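Local coordinates for light Chain (Clostridium botulinum, PDB 6BVD), which is the zinc metalloprotease domain of a mosaic botulinum neurotoxin and, as in related light chains, probably cleaves a neuronal SNARE protein, at residues Tyr324-Asp329 / Tyr334-Asn339. Residues are numbered along the deposited sequence; the frame is centred on the assembly and turned at random.
Sequences YQFAKD and YSVDLN
The side chains of Lys328 and Tyr334 run alongside each other in the same direction, as a non-hydrogen-bonded pair of a short antiparallel beta hairpin. The lysine chain is extended, with CG anti to the backbone N (chi1 -171°), and this carries it along the tyrosine ring. Lys328 CB is 4.1 Å from Tyr334 CD1. Farther out, Lys328 CG and CD both pass the CE1 corner of the ring, and CE comes 3.6 Å from Tyr334 OH. At the tip, NZ shares water 3 with Tyr334 OH. The water accepts from both groups and lies in the plane of the ring, at its edge. Water 4 also joins the two tips, though its bond to NZ is weak.

Ala327 and Ser335 form the hydrogen-bonded pair. Ala327 N donates to Ser335 O at 2.9 Å, and Ser335 N donates to Ala327 O at 3.0 Å. The CA of Tyr334 adds a CH...O contact to Ala327 O. Beyond this pair, Phe326 CE1 meets Val336 CG2 at 3.8 Å. Water 1 then links Gln325 O to Asp337 O by donating to both.

The hairpin connects helix 313-323, which ends in a Schellman motif at Gln325, to helix 338-348, where Asp337 is the N-cap: its OD1 accepts from Lys340 N and, weakly, from Asn339 N. Phe326, Tyr334 and Val336 rest on helix 280-301. Lys328 touches Glu321 of helix 313-323, and so does Tyr334, which thus packs against both helices.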
# COMPACT_ATOMS: atom_id res chain seq x y z
N TYR A 324 -31.36 -11.54 -3.26
CA TYR A 324 -32.58 -10.76 -3.49
C TYR A 324 -33.35 -10.52 -2.21
O TYR A 324 -34.42 -9.94 -2.25
CB TYR A 324 -33.47 -11.45 -4.52
CG TYR A 324 -32.83 -11.50 -5.87
CD1 TYR A 324 -32.73 -10.34 -6.65
CD2 TYR A 324 -32.36 -12.70 -6.40
CE1 TYR A 324 -32.15 -10.36 -7.87
CE2 TYR A 324 -31.78 -12.74 -7.67
CZ TYR A 324 -31.68 -11.56 -8.39
OH TYR A 324 -31.11 -11.53 -9.62
N GLN A 325 -32.80 -10.98 -1.09
CA GLN A 325 -33.41 -10.81 0.23
C GLN A 325 -34.83 -11.30 0.30
O GLN A 325 -35.72 -10.65 0.88
CB GLN A 325 -33.36 -9.34 0.64
CG GLN A 325 -31.95 -8.88 0.89
CD GLN A 325 -31.40 -9.40 2.21
OE1 GLN A 325 -31.81 -8.92 3.28
NE2 GLN A 325 -30.46 -10.34 2.16
N PHE A 326 -35.04 -12.45 -0.32
CA PHE A 326 -36.34 -13.08 -0.31
C PHE A 326 -36.69 -13.63 1.05
O PHE A 326 -35.81 -14.11 1.79
CB PHE A 326 -36.36 -14.24 -1.33
CG PHE A 326 -36.35 -13.82 -2.77
CD1 PHE A 326 -36.91 -12.62 -3.19
CD2 PHE A 326 -35.77 -14.67 -3.74
CE1 PHE A 326 -36.90 -12.26 -4.55
CE2 PHE A 326 -35.76 -14.33 -5.10
CZ PHE A 326 -36.32 -13.13 -5.52
N ALA A 327 -37.99 -13.65 1.35
CA ALA A 327 -38.55 -14.44 2.44
C ALA A 327 -38.67 -15.92 2.02
O ALA A 327 -38.91 -16.20 0.86
CB ALA A 327 -39.90 -13.92 2.83
N LYS A 328 -38.49 -16.85 2.97
CA LYS A 328 -38.69 -18.29 2.73
C LYS A 328 -39.59 -18.88 3.79
O LYS A 328 -39.23 -18.83 4.97
CB LYS A 328 -37.35 -19.01 2.72
CG LYS A 328 -37.40 -20.46 2.26
CD LYS A 328 -36.03 -21.10 2.41
CE LYS A 328 -35.96 -22.49 1.76
NZ LYS A 328 -34.60 -23.09 1.97
N ASP A 329 -40.76 -19.40 3.43
CA ASP A 329 -41.67 -19.88 4.47
C ASP A 329 -41.32 -21.31 4.91
O ASP A 329 -40.33 -21.87 4.44
CB ASP A 329 -43.15 -19.76 4.04
CG ASP A 329 -43.57 -20.75 2.94
OD1 ASP A 329 -42.92 -21.80 2.74
OD2 ASP A 329 -44.61 -20.47 2.30
N TYR A 334 -40.43 -19.29 -1.65
CA TYR A 334 -39.81 -17.97 -1.70
C TYR A 334 -40.82 -16.88 -2.06
O TYR A 334 -41.71 -17.10 -2.89
CB TYR A 334 -38.63 -17.94 -2.69
CG TYR A 334 -37.52 -18.93 -2.36
CD1 TYR A 334 -36.63 -18.69 -1.33
CD2 TYR A 334 -37.36 -20.09 -3.11
CE1 TYR A 334 -35.61 -19.60 -1.01
CE2 TYR A 334 -36.33 -21.02 -2.81
CZ TYR A 334 -35.47 -20.76 -1.76
OH TYR A 334 -34.46 -21.67 -1.45
N SER A 335 -40.68 -15.71 -1.46
CA SER A 335 -41.52 -14.58 -1.88
C SER A 335 -40.83 -13.26 -1.56
O SER A 335 -39.84 -13.26 -0.84
CB SER A 335 -42.88 -14.63 -1.21
OG SER A 335 -42.76 -14.42 0.19
N VAL A 336 -41.37 -12.15 -2.04
CA VAL A 336 -40.80 -10.85 -1.68
C VAL A 336 -41.42 -10.35 -0.37
O VAL A 336 -42.64 -10.31 -0.22
CB VAL A 336 -40.96 -9.82 -2.81
CG1 VAL A 336 -40.61 -8.39 -2.32
CG2 VAL A 336 -40.09 -10.22 -4.00
N ASP A 337 -40.56 -10.03 0.60
CA ASP A 337 -40.93 -9.31 1.81
C ASP A 337 -40.71 -7.80 1.57
O ASP A 337 -39.59 -7.40 1.25
CB ASP A 337 -40.09 -9.80 3.00
CG ASP A 337 -40.30 -8.96 4.26
OD1 ASP A 337 -39.89 -7.79 4.28
OD2 ASP A 337 -40.85 -9.49 5.24
N LEU A 338 -41.77 -7.00 1.69
CA LEU A 338 -41.68 -5.59 1.28
C LEU A 338 -40.67 -4.79 2.09
O LEU A 338 -40.01 -3.90 1.56
CB LEU A 338 -43.05 -4.92 1.36
CG LEU A 338 -44.05 -5.35 0.29
CD1 LEU A 338 -45.33 -4.50 0.34
CD2 LEU A 338 -43.44 -5.30 -1.10
N ASN A 339 -40.51 -5.12 3.36
CA ASN A 339 -39.58 -4.41 4.23
C ASN A 339 -38.12 -4.76 3.88
O ASN A 339 -37.25 -3.88 3.84
CB ASN A 339 -39.86 -4.72 5.69
CG ASN A 339 -41.13 -4.06 6.18
OD1 ASN A 339 -41.46 -2.95 5.77
ND2 ASN A 339 -41.86 -4.76 7.05
O HOH W 1 -37.61 -9.26 -0.24
O HOH W 2 -42.20 -16.82 1.35
O HOH W 3 -32.59 -21.27 0.40
O HOH W 4 -35.41 -24.33 -1.03